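Local coordinates for chloramphenicol acetyltransferase (Bacteroides thetaiotaomicron, PDB 2I9D), which probably transfers an acetyl group from acetyl-CoA to a hydroxyl of chloramphenicol, at residues 28-32 / 193-198; 190-194 / 205-209. All coordinates share one frame; numbering follows the deposited sequence.

Contact 1: 28-32 / 193-198; sequences PQLSI and MTIHHG
Pro28 lies against one face of the His196 imidazole: its CB sits 3.8 Å from the ring centroid, displaced toward the rim, in a CH-pi contact. The imidazole reaches this place with CG anti to the backbone N (chi1 -167°), while its ND1 takes the in-plane N-H of Gly198 at 2.9 Å, which fixes the rotation of the ring at the turn that follows the strand. Replacing His196 with alanine is likely to leave Pro28 without its aromatic partner and the Gly198 N-H without its acceptor. Next along the chain, His197 N donates to Pro28 O at 2.8 Å. From there the segments run as an antiparallel beta ladder in the CAT-fold sheet, which a strand of the second subunit extends beside Ser31 and Ile32; it leads into the HHxxxDG motif, whose His197 is the predicted proton acceptor. Leu30 and Ile195 form a hydrogen-bonded pair, as do Ile32 and Met193, a selenomethionine. On their face Leu30 CD2 comes obliquely to the His197 ring at 4.2 Å, and Ile32 CG2 lies alongside Met193 CG at 3.6 Å. The face of Gln29, Ser31 and Thr194 is more polar. Ser31 OG and Thr194 OG1 share a hydrogen bond of 2.8 Å, both hydroxyls set anti to their own carbonyl carbons. The extended Gln29 chain crosses Thr194, with NE2 3.5 Å from Thr194 CG2, and its OE1 accepts from Asn170 N.

Contact 2: 190-194 / 205-209; sequences PIAMT and LSLFY
The packing of helix 202-216 against the sheet strand 186-196 brings Tyr209, Phe208 and Leu205 onto Ile191 and Met193. Tyr209 reaches furthest toward the strand: its OH donates to Ile191 O at 2.7 Å, a short bond from a helix side chain to a strand carbonyl. The hydroxyl stands above the carbonyl plane, 44° out of it. Relative to the Tyr209 ring, Ile191 O lies at the edge, near the ring plane, and Ile191 CB touches CE2 of Tyr209 at 4.1 Å. Strand and helix run at 143° to each other, their axes 11.6 Å apart, and large side chains bridge that distance. This is the layer of helix over sheet that follows the HHxxxDG segment in the CAT fold, and the side chain of Leu205 lies about 7 Å from that of the predicted proton acceptor, His197. Selenomethionine Met193 fills the middle. A bend at chi3 (-40°) turns CE onto one face of the Phe208 ring, 4.1 Å from its centroid and offset toward the rim, a CH-pi contact. The selenium approaches the same ring obliquely, 3.7 Å from CD2, and stands obliquely to the Tyr209 ring with its centroid 4.9 Å away; both are Met-aromatic contacts, with selenium in the place of sulfur. Leu205 CD2 meets Met193 SE at 3.7 Å, the two side chains running antiparallel past one another. Phe208 carries its ring out with CG anti to the backbone N, where it also stacks with Phe70. Beyond Leu205 and Tyr209, Leu155 of the second subunit packs against the helix.

In the fold
From the N terminus, the chain enters contact 1 at 28-32 and returns to it only at 193-198, so this pairing closes a loop of 160 residues that holds most of the fold. Contact 2 closes a much shorter loop: strand 186-196 ends, the chain turns through the predicted active-site histidine, and helix 202-216 packs back on the strand it has just left. The two loops overlap, sharing Met193 and Thr194. Contact 1 joins strands 29-37 and 186-196 edge to edge, whereas contact 2 lays the C-terminal helix over strand 186-196. Ile32 and Ile195 also touch Leu205 directly, and both contacts reach the second subunit.

Contact 1: 28-32 / 193-198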
loop_
_atom_site.group_PDB
_atom_site.type_symbol
_atom_site.label_atom_id
_atom_site.label_comp_id
_atom_site.label_asym_id
_atom_site.label_seq_id
_atom_site.Cartn_x
_atom_site.Cartn_y
_atom_site.Cartn_z
ATOM N N PRO A 28 1.719 13.280 5.615
ATOM C CA PRO A 28 1.384 12.897 7.010
ATOM C C PRO A 28 0.461 11.683 7.126
ATOM O O PRO A 28 -0.003 11.373 8.218
ATOM C CB PRO A 28 0.619 14.121 7.517
ATOM C CG PRO A 28 -0.133 14.586 6.306
ATOM C CD PRO A 28 0.824 14.357 5.129
ATOM N N GLN A 29 0.216 10.999 6.011
ATOM C CA GLN A 29 -0.816 9.968 5.959
ATOM C C GLN A 29 -0.188 8.618 6.087
ATOM O O GLN A 29 0.943 8.387 5.660
ATOM C CB GLN A 29 -1.558 10.002 4.624
ATOM C CG GLN A 29 -2.181 11.360 4.305
ATOM C CD GLN A 29 -3.084 11.330 3.106
ATOM O OE1 GLN A 29 -4.142 11.946 3.117
ATOM N NE2 GLN A 29 -2.676 10.613 2.056
ATOM N N LEU A 30 -0.948 7.691 6.632
ATOM C CA LEU A 30 -0.550 6.325 6.381
ATOM C C LEU A 30 -1.650 5.481 5.784
ATOM O O LEU A 30 -2.831 5.721 6.066
ATOM C CB LEU A 30 0.208 5.708 7.584
ATOM C CG LEU A 30 -0.119 4.740 8.712
ATOM C CD1 LEU A 30 -0.854 3.479 8.258
ATOM C CD2 LEU A 30 1.275 4.381 9.176
ATOM N N SER A 31 -1.266 4.515 4.948
ATOM C CA SER A 31 -2.230 3.511 4.458
ATOM C C SER A 31 -1.980 2.164 5.098
ATOM O O SER A 31 -0.846 1.771 5.343
ATOM C CB SER A 31 -2.178 3.349 2.929
ATOM O OG SER A 31 -2.282 4.587 2.283
ATOM N N ILE A 32 -3.049 1.421 5.317
ATOM C CA ILE A 32 -2.905 0.096 5.881
ATOM C C ILE A 32 -3.960 -0.765 5.232
ATOM O O ILE A 32 -5.043 -0.268 4.926
ATOM C CB ILE A 32 -3.080 0.114 7.443
ATOM C CG1 ILE A 32 -2.999 -1.306 8.043
ATOM C CG2 ILE A 32 -4.393 0.859 7.855
ATOM C CD1 ILE A 32 -2.861 -1.325 9.568
HETATM N N MSE A 193 -7.202 1.342 4.187
HETATM C CA MSE A 193 -7.559 2.691 4.554
HETATM C C MSE A 193 -6.363 3.633 4.617
HETATM O O MSE A 193 -5.242 3.218 4.861
HETATM C CB MSE A 193 -8.361 2.714 5.865
HETATM C CG MSE A 193 -7.591 2.274 7.094
HETATM SE SE MSE A 193 -8.717 2.113 8.738
HETATM C CE MSE A 193 -9.869 3.729 8.521
ATOM N N THR A 194 -6.645 4.914 4.385
ATOM C CA THR A 194 -5.664 5.979 4.435
ATOM C C THR A 194 -6.112 7.036 5.449
ATOM O O THR A 194 -7.191 7.601 5.342
ATOM C CB THR A 194 -5.437 6.556 3.032
ATOM O OG1 THR A 194 -4.880 5.524 2.238
ATOM C CG2 THR A 194 -4.467 7.758 3.023
ATOM N N ILE A 195 -5.294 7.249 6.469
ATOM C CA ILE A 195 -5.665 8.150 7.547
ATOM C C ILE A 195 -4.553 9.179 7.755
ATOM O O ILE A 195 -3.484 9.047 7.166
ATOM C CB ILE A 195 -6.101 7.378 8.889
ATOM C CG1 ILE A 195 -5.081 6.298 9.328
ATOM C CG2 ILE A 195 -7.509 6.736 8.707
ATOM C CD1 ILE A 195 -3.679 6.806 9.687
ATOM N N HIS A 196 -4.824 10.221 8.541
ATOM C CA HIS A 196 -3.793 11.204 8.878
ATOM C C HIS A 196 -3.119 10.715 10.160
ATOM O O HIS A 196 -3.794 10.514 11.154
ATOM C CB HIS A 196 -4.443 12.574 9.112
ATOM C CG HIS A 196 -3.474 13.705 9.161
ATOM N ND1 HIS A 196 -2.556 13.853 10.176
ATOM C CD2 HIS A 196 -3.306 14.769 8.339
ATOM C CE1 HIS A 196 -1.833 14.935 9.959
ATOM N NE2 HIS A 196 -2.287 15.523 8.865
ATOM N N HIS A 197 -1.807 10.519 10.138
ATOM C CA HIS A 197 -1.099 9.987 11.304
ATOM C C HIS A 197 -1.144 10.936 12.535
ATOM O O HIS A 197 -0.914 10.492 13.680
ATOM C CB HIS A 197 0.361 9.669 10.941
ATOM C CG HIS A 197 0.992 8.607 11.792
ATOM N ND1 HIS A 197 0.613 8.366 13.099
ATOM C CD2 HIS A 197 2.004 7.742 11.530
ATOM C CE1 HIS A 197 1.350 7.385 13.591
ATOM N NE2 HIS A 197 2.195 6.985 12.658
ATOM N N GLY A 198 -1.398 12.229 12.300
ATOM C CA GLY A 198 -1.589 13.201 13.382
ATOM C C GLY A 198 -2.742 12.843 14.306
ATOM O O GLY A 198 -2.717 13.180 15.491
#

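Contact 2: 190-194 / 205-209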
loop_
_atom_site.group_PDB
_atom_site.type_symbol
_atom_site.label_atom_id
_atom_site.label_comp_id
_atom_site.label_asym_id
_atom_site.label_seq_id
_atom_site.Cartn_x
_atom_site.Cartn_y
_atom_site.Cartn_z
ATOM N N PRO A 190 -10.639 -8.182 2.478
ATOM C CA PRO A 190 -9.653 -7.143 2.809
ATOM C C PRO A 190 -10.251 -5.724 2.898
ATOM O O PRO A 190 -11.200 -5.384 2.186
ATOM C CB PRO A 190 -8.618 -7.260 1.673
ATOM C CG PRO A 190 -9.409 -7.823 0.488
ATOM C CD PRO A 190 -10.719 -8.384 1.014
ATOM N N ILE A 191 -9.717 -4.926 3.813
ATOM C CA ILE A 191 -10.106 -3.533 3.949
ATOM C C ILE A 191 -8.849 -2.699 4.113
ATOM O O ILE A 191 -8.051 -2.931 5.013
ATOM C CB ILE A 191 -11.132 -3.301 5.093
ATOM C CG1 ILE A 191 -12.392 -4.193 4.897
ATOM C CG2 ILE A 191 -11.494 -1.794 5.217
ATOM C CD1 ILE A 191 -13.402 -4.145 6.010
ATOM N N ALA A 192 -8.674 -1.760 3.184
ATOM C CA ALA A 192 -7.574 -0.829 3.146
ATOM C C ALA A 192 -8.095 0.531 3.626
ATOM O O ALA A 192 -9.299 0.833 3.498
ATOM C CB ALA A 192 -7.040 -0.726 1.727
HETATM N N MSE A 193 -7.202 1.342 4.187
HETATM C CA MSE A 193 -7.559 2.691 4.554
HETATM C C MSE A 193 -6.363 3.633 4.617
HETATM O O MSE A 193 -5.242 3.218 4.861
HETATM C CB MSE A 193 -8.361 2.714 5.865
HETATM C CG MSE A 193 -7.591 2.274 7.094
HETATM SE SE MSE A 193 -8.717 2.113 8.738
HETATM C CE MSE A 193 -9.869 3.729 8.521
ATOM N N THR A 194 -6.645 4.914 4.385
ATOM C CA THR A 194 -5.664 5.979 4.435
ATOM C C THR A 194 -6.112 7.036 5.449
ATOM O O THR A 194 -7.191 7.601 5.342
ATOM C CB THR A 194 -5.437 6.556 3.032
ATOM O OG1 THR A 194 -4.880 5.524 2.238
ATOM C CG2 THR A 194 -4.467 7.758 3.023
ATOM N N LEU A 205 -5.906 1.966 14.880
ATOM C CA LEU A 205 -6.149 1.101 13.736
ATOM C C LEU A 205 -6.473 -0.324 14.182
ATOM O O LEU A 205 -7.375 -0.972 13.627
ATOM C CB LEU A 205 -4.938 1.115 12.804
ATOM C CG LEU A 205 -4.751 2.446 12.057
ATOM C CD1 LEU A 205 -3.405 2.545 11.342
ATOM C CD2 LEU A 205 -5.912 2.704 11.083
ATOM N N SER A 206 -5.728 -0.805 15.186
ATOM C CA SER A 206 -5.987 -2.103 15.824
ATOM C C SER A 206 -7.436 -2.207 16.324
ATOM O O SER A 206 -8.149 -3.154 15.991
ATOM C CB SER A 206 -5.017 -2.286 16.988
ATOM O OG SER A 206 -4.667 -3.624 17.154
ATOM N N LEU A 207 -7.877 -1.203 17.093
ATOM C CA LEU A 207 -9.262 -1.141 17.597
ATOM C C LEU A 207 -10.292 -0.998 16.509
ATOM O O LEU A 207 -11.384 -1.571 16.617
ATOM C CB LEU A 207 -9.470 0.056 18.540
ATOM C CG LEU A 207 -8.577 0.383 19.721
ATOM C CD1 LEU A 207 -9.210 1.553 20.488
ATOM C CD2 LEU A 207 -8.355 -0.848 20.638
ATOM N N PHE A 208 -9.988 -0.191 15.482
ATOM C CA PHE A 208 -10.887 -0.098 14.309
ATOM C C PHE A 208 -11.172 -1.459 13.674
ATOM O O PHE A 208 -12.325 -1.864 13.549
ATOM C CB PHE A 208 -10.335 0.871 13.261
ATOM C CG PHE A 208 -11.234 1.055 12.078
ATOM C CD1 PHE A 208 -12.237 2.025 12.099
ATOM C CD2 PHE A 208 -11.061 0.284 10.938
ATOM C CE1 PHE A 208 -13.065 2.217 11.002
ATOM C CE2 PHE A 208 -11.881 0.452 9.826
ATOM C CZ PHE A 208 -12.899 1.421 9.866
ATOM N N TYR A 209 -10.123 -2.164 13.276
ATOM C CA TYR A 209 -10.274 -3.471 12.654
ATOM C C TYR A 209 -10.918 -4.539 13.569
ATOM O O TYR A 209 -11.772 -5.324 13.115
ATOM C CB TYR A 209 -8.914 -3.958 12.120
ATOM C CG TYR A 209 -8.497 -3.295 10.814
ATOM C CD1 TYR A 209 -7.472 -2.336 10.781
ATOM C CD2 TYR A 209 -9.132 -3.628 9.604
ATOM C CE1 TYR A 209 -7.090 -1.746 9.590
ATOM C CE2 TYR A 209 -8.750 -3.017 8.402
ATOM C CZ TYR A 209 -7.735 -2.080 8.408
ATOM O OH TYR A 209 -7.349 -1.500 7.229
#